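Local coordinates for protein endonuclease NucS (Thermococcus kodakarensis KOD1, PDB 5GKE) that binds double-stranded DNA and acts as a mismatch restriction endonuclease of the NucS family, at residues V190-L193 and K194-E198; A136-I139 and F140-E144. The protein carries 1 engineered substitution. All coordinates share one frame; numbering follows the deposited sequence.

Both interactions lie in the C-terminal nuclease domain, and each joins successive turns of its own helix, interaction 2 within and just past helix 132-141, interaction 1 along helix 187-204. Their centres are 21 Å apart and they do not touch, nearest atoms standing about 12 Å apart. Interaction 1 is buried by DNA, the second subunit and the sheet, and its side chains bind phosphates, belong to the magnesium site and form intersubunit salt bridges. Interaction 2 is partly exposed, and no other protein chain of the assembly touches it; there a helix ends, and side chains such as Ala136 and Ile139 reach the sheet. Strand 175-180 meets side chains of both.

Interaction 1: V190-L193 and K194-E198; sequences VRQL and KSYVE. With nucleotides of chain C; nucleotides of chain D.
Lys194 N bonds to Val190 O at 2.8 Å, the first of the i-to-i+4 bonds that run through 190-198. The lysine chain bends only at its last torsion (-70°), which brings NZ to Glu198 OE2 at 2.8 Å on the syn side of the carboxylate; its stronger salt bridge is to Glu198 of the second subunit. Ser195 N follows with a bond to Arg191 O. The extended Arg191 chain carries its guanidinium to the DNA: the edge of the group faces the DG5 phosphate of chain D, where NH1 at 3.1 Å and NH2 at 3.0 Å both donate to OP2. At Tyr196, N binds Gln192 O at 3.0 Å, and the same oxygen sits 3.1 Å above the ring plane, offset toward the rim. With CG anti to its carbonyl carbon (chi1 -59°), the ring lies alongside the Gln192 side chain, the amide plane 84° from the ring plane. The phenol OH donates to OP1 of DA5 of chain C at 2.7 Å, while Gln192 belongs to the magnesium site with Glu179. A phenylalanine in place of Tyr196 would probably leave OP1 of DA5 of chain C without this hydrogen bond. Val197 N returns to Leu193 O, and Val197 CG2 packs on Leu193 CD1 at 4.2 Å. Helix 187-204 is the crossover helix of a beta-alpha-beta unit in this PDDEXK-type nuclease domain: Leu193 and Val197 face strands 175-180 and 208-214, Val190 also meets helix 219-227, and Arg191, Lys194, Ser195 and Tyr196 face the equivalent helix of the second subunit.

Interaction 2: A136-I139 and F140-E144; sequences AELI and FENPE
Ala136 O takes two N-H groups of the next turn: Phe140 N donates to it at 3.0 Å and Ile139 N adds a weak bond at 2.9 Å. The edge of the Phe140 ring also lies in plane beside it, with CD1 3.4 Å from the oxygen. The ring makes a cation-pi contact with Arg155 of strand 151-158. One residue on, Glu141 N donates to Glu137 O, and the extended Glu141 side chain begins close by, its CG 3.3 Å from that oxygen. Leu138 O then accepts Asn142 N at 2.7 Å. Here helix 132-141, packed against the mixed sheet of the nuclease domain, comes to its end: Asn142 is the first residue to leave helical angles (phi -138°), and Ile139 O next meets Pro143 N, which has no hydrogen to give, while Pro143 CD lies 3.3 Å away. Past the break, Asn142 ND2 donates to the syn lone pair of Glu144 OE2 at 2.8 Å, the acceptor near the amide plane, which should restrain the rotation of the asparagine amide. On the inner side Ile139 reaches Leu178 and Leu180 of strand 175-180, while Pro143 rests on Pro152 and Phe150.

Interaction 1: V190-L193 and K194-E198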
# COMPACT_ATOMS: atom_id res chain seq x y z
N VAL A 190 -12.15 -15.89 -2.28
CA VAL A 190 -13.23 -16.83 -2.57
C VAL A 190 -14.38 -16.12 -3.29
O VAL A 190 -15.03 -16.71 -4.15
CB VAL A 190 -13.72 -17.51 -1.28
CG1 VAL A 190 -14.70 -18.60 -1.62
CG2 VAL A 190 -12.52 -18.14 -0.54
N ARG A 191 -14.57 -14.85 -2.96
CA ARG A 191 -15.55 -14.00 -3.62
C ARG A 191 -15.19 -13.78 -5.07
O ARG A 191 -16.06 -13.76 -5.93
CB ARG A 191 -15.68 -12.64 -2.92
CG ARG A 191 -16.22 -12.68 -1.51
CD ARG A 191 -16.70 -11.30 -1.06
NE ARG A 191 -16.98 -11.32 0.37
CZ ARG A 191 -16.19 -10.81 1.31
NH1 ARG A 191 -15.06 -10.19 0.99
NH2 ARG A 191 -16.55 -10.92 2.58
N GLN A 192 -13.90 -13.57 -5.33
CA GLN A 192 -13.38 -13.51 -6.69
C GLN A 192 -13.72 -14.81 -7.44
O GLN A 192 -14.39 -14.79 -8.47
CB GLN A 192 -11.87 -13.30 -6.67
CG GLN A 192 -11.40 -11.89 -7.01
CD GLN A 192 -9.88 -11.76 -6.89
OE1 GLN A 192 -9.12 -11.92 -7.87
NE2 GLN A 192 -9.42 -11.47 -5.69
N LEU A 193 -13.26 -15.93 -6.89
CA LEU A 193 -13.48 -17.25 -7.45
C LEU A 193 -14.96 -17.55 -7.72
O LEU A 193 -15.32 -17.97 -8.80
CB LEU A 193 -12.89 -18.32 -6.53
CG LEU A 193 -13.02 -19.75 -7.06
CD1 LEU A 193 -12.39 -19.85 -8.45
CD2 LEU A 193 -12.38 -20.78 -6.11
N LYS A 194 -15.81 -17.35 -6.72
CA LYS A 194 -17.23 -17.60 -6.85
C LYS A 194 -17.81 -16.75 -7.98
O LYS A 194 -18.58 -17.22 -8.81
CB LYS A 194 -17.96 -17.31 -5.53
CG LYS A 194 -19.49 -17.27 -5.58
CD LYS A 194 -20.07 -17.25 -4.17
CE LYS A 194 -21.59 -17.36 -4.16
NZ LYS A 194 -22.26 -16.16 -4.66
N SER A 195 -17.41 -15.49 -7.99
CA SER A 195 -17.86 -14.57 -9.01
C SER A 195 -17.50 -15.06 -10.43
O SER A 195 -18.31 -14.95 -11.36
CB SER A 195 -17.25 -13.19 -8.76
OG SER A 195 -17.80 -12.21 -9.61
N TYR A 196 -16.31 -15.62 -10.59
CA TYR A 196 -15.88 -16.02 -11.93
C TYR A 196 -16.62 -17.27 -12.35
O TYR A 196 -17.07 -17.40 -13.49
CB TYR A 196 -14.37 -16.26 -11.99
CG TYR A 196 -13.56 -15.06 -11.60
CD1 TYR A 196 -13.99 -13.77 -11.92
CD2 TYR A 196 -12.36 -15.21 -10.91
CE1 TYR A 196 -13.25 -12.66 -11.55
CE2 TYR A 196 -11.59 -14.10 -10.54
CZ TYR A 196 -12.05 -12.84 -10.86
OH TYR A 196 -11.29 -11.76 -10.49
N VAL A 197 -16.75 -18.20 -11.41
CA VAL A 197 -17.41 -19.46 -11.68
C VAL A 197 -18.86 -19.22 -12.13
O VAL A 197 -19.32 -19.84 -13.09
CB VAL A 197 -17.39 -20.36 -10.45
CG1 VAL A 197 -18.42 -21.50 -10.61
CG2 VAL A 197 -16.00 -20.91 -10.24
N GLU A 198 -19.55 -18.30 -11.46
CA GLU A 198 -20.93 -18.01 -11.79
C GLU A 198 -21.04 -17.44 -13.19
O GLU A 198 -21.91 -17.84 -13.97
CB GLU A 198 -21.55 -17.05 -10.77
CG GLU A 198 -21.91 -17.71 -9.47
CD GLU A 198 -22.36 -16.73 -8.40
OE1 GLU A 198 -22.54 -15.53 -8.71
OE2 GLU A 198 -22.52 -17.18 -7.24
P DA C 5 -11.14 -8.07 -11.30
OP1 DA C 5 -11.55 -9.40 -11.80
OP2 DA C 5 -11.96 -7.28 -10.35
O5' DA C 5 -9.68 -8.26 -10.68
C5' DA C 5 -8.71 -9.00 -11.40
C4' DA C 5 -7.36 -8.90 -10.72
O4' DA C 5 -6.86 -7.54 -10.83
C3' DA C 5 -7.37 -9.24 -9.23
O3' DA C 5 -6.28 -10.12 -8.94
C2' DA C 5 -7.21 -7.87 -8.56
C1' DA C 5 -6.36 -7.14 -9.58
N9 DA C 5 -6.44 -5.69 -9.46
C8 DA C 5 -7.55 -4.93 -9.23
N7 DA C 5 -7.30 -3.65 -9.14
C5 DA C 5 -5.93 -3.56 -9.31
C6 DA C 5 -5.03 -2.47 -9.31
N6 DA C 5 -5.41 -1.20 -9.14
N1 DA C 5 -3.73 -2.73 -9.50
C2 DA C 5 -3.34 -4.00 -9.67
N3 DA C 5 -4.08 -5.11 -9.69
C4 DA C 5 -5.38 -4.82 -9.50
P DG D 5 -14.89 -8.94 4.85
OP1 DG D 5 -16.36 -8.81 4.71
OP2 DG D 5 -14.14 -9.84 3.95
O5' DG D 5 -14.26 -7.48 4.74
C5' DG D 5 -14.76 -6.44 5.56
C4' DG D 5 -13.86 -5.22 5.49
O4' DG D 5 -12.52 -5.56 5.97
C3' DG D 5 -13.66 -4.64 4.07
O3' DG D 5 -13.66 -3.24 4.15
C2' DG D 5 -12.28 -5.17 3.70
C1' DG D 5 -11.59 -5.07 5.04
N9 DG D 5 -10.34 -5.82 5.13
C8 DG D 5 -10.06 -7.06 4.60
N7 DG D 5 -8.84 -7.46 4.84
C5 DG D 5 -8.27 -6.41 5.55
C6 DG D 5 -6.96 -6.26 6.07
O6 DG D 5 -6.02 -7.05 6.01
N1 DG D 5 -6.80 -5.04 6.73
C2 DG D 5 -7.79 -4.09 6.86
N2 DG D 5 -7.46 -2.97 7.52
N3 DG D 5 -9.01 -4.22 6.37
C4 DG D 5 -9.18 -5.40 5.74
P DC C 6 -5.84 -10.49 -7.44
OP1 DC C 6 -5.83 -11.97 -7.35
OP2 DC C 6 -6.58 -9.72 -6.42
O5' DC C 6 -4.31 -10.04 -7.42
C5' DC C 6 -3.43 -10.57 -8.40
C4' DC C 6 -2.06 -9.94 -8.31
O4' DC C 6 -2.18 -8.50 -8.38
C3' DC C 6 -1.30 -10.22 -7.02
O3' DC C 6 0.08 -10.24 -7.31
C2' DC C 6 -1.68 -9.03 -6.15
C1' DC C 6 -1.68 -7.92 -7.19
N1 DC C 6 -2.55 -6.74 -6.85
C2 DC C 6 -1.98 -5.47 -6.79
O2 DC C 6 -0.77 -5.34 -6.97
N3 DC C 6 -2.78 -4.40 -6.51
C4 DC C 6 -4.09 -4.59 -6.32
N4 DC C 6 -4.84 -3.51 -6.05
C5 DC C 6 -4.69 -5.88 -6.39
C6 DC C 6 -3.89 -6.92 -6.66

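Interaction 2: A136-I139 and F140-E144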
# COMPACT_ATOMS: atom_id res chain seq x y z
N ALA A 136 1.61 -19.07 -11.37
CA ALA A 136 0.98 -19.26 -12.66
C ALA A 136 1.92 -20.01 -13.60
O ALA A 136 1.56 -21.07 -14.12
CB ALA A 136 0.55 -17.90 -13.25
N GLU A 137 3.13 -19.48 -13.79
CA GLU A 137 4.17 -20.11 -14.62
C GLU A 137 4.46 -21.56 -14.21
O GLU A 137 4.65 -22.42 -15.06
CB GLU A 137 5.46 -19.29 -14.58
CG GLU A 137 5.34 -17.95 -15.32
CD GLU A 137 6.50 -17.01 -15.08
OE1 GLU A 137 7.59 -17.48 -14.67
OE2 GLU A 137 6.32 -15.79 -15.30
N LEU A 138 4.48 -21.82 -12.92
CA LEU A 138 4.66 -23.18 -12.46
C LEU A 138 3.52 -24.05 -12.98
O LEU A 138 3.75 -25.14 -13.48
CB LEU A 138 4.70 -23.23 -10.93
CG LEU A 138 4.80 -24.62 -10.32
CD1 LEU A 138 5.93 -25.38 -10.95
CD2 LEU A 138 5.02 -24.51 -8.84
N ILE A 139 2.31 -23.53 -12.88
CA ILE A 139 1.14 -24.31 -13.21
C ILE A 139 1.07 -24.61 -14.71
O ILE A 139 0.61 -25.67 -15.11
CB ILE A 139 -0.13 -23.61 -12.71
CG1 ILE A 139 -0.14 -23.63 -11.18
CG2 ILE A 139 -1.37 -24.31 -13.23
CD1 ILE A 139 -1.28 -22.89 -10.52
N PHE A 140 1.57 -23.70 -15.53
CA PHE A 140 1.63 -23.99 -16.96
C PHE A 140 2.75 -25.00 -17.28
O PHE A 140 2.54 -25.92 -18.06
CB PHE A 140 1.81 -22.69 -17.76
CG PHE A 140 0.51 -22.00 -18.05
CD1 PHE A 140 -0.16 -21.30 -17.06
CD2 PHE A 140 -0.07 -22.07 -19.31
CE1 PHE A 140 -1.38 -20.68 -17.32
CE2 PHE A 140 -1.28 -21.46 -19.58
CZ PHE A 140 -1.94 -20.76 -18.57
N GLU A 141 3.91 -24.85 -16.65
CA GLU A 141 5.00 -25.81 -16.81
C GLU A 141 4.59 -27.20 -16.33
O GLU A 141 4.93 -28.19 -16.95
CB GLU A 141 6.25 -25.38 -16.03
CG GLU A 141 6.98 -24.16 -16.57
CD GLU A 141 8.21 -23.81 -15.73
OE1 GLU A 141 8.80 -24.73 -15.10
OE2 GLU A 141 8.58 -22.62 -15.68
N ASN A 142 3.86 -27.25 -15.22
CA ASN A 142 3.50 -28.52 -14.58
C ASN A 142 2.06 -28.57 -14.09
O ASN A 142 1.83 -28.56 -12.88
CB ASN A 142 4.41 -28.80 -13.38
CG ASN A 142 5.84 -29.08 -13.79
OD1 ASN A 142 6.68 -28.18 -13.76
ND2 ASN A 142 6.11 -30.32 -14.17
N PRO A 143 1.09 -28.68 -15.01
CA PRO A 143 -0.33 -28.64 -14.61
C PRO A 143 -0.75 -29.72 -13.62
O PRO A 143 -1.78 -29.58 -12.96
CB PRO A 143 -1.07 -28.82 -15.95
CG PRO A 143 -0.02 -29.19 -16.96
CD PRO A 143 1.25 -28.59 -16.47
N GLU A 144 0.04 -30.79 -13.49
CA GLU A 144 -0.32 -31.86 -12.56
C GLU A 144 -0.17 -31.44 -11.10
O GLU A 144 -0.64 -32.16 -10.22
CB GLU A 144 0.51 -33.12 -12.84
CG GLU A 144 1.99 -32.99 -12.54
CD GLU A 144 2.74 -32.14 -13.56
OE1 GLU A 144 2.14 -31.80 -14.61
OE2 GLU A 144 3.93 -31.83 -13.31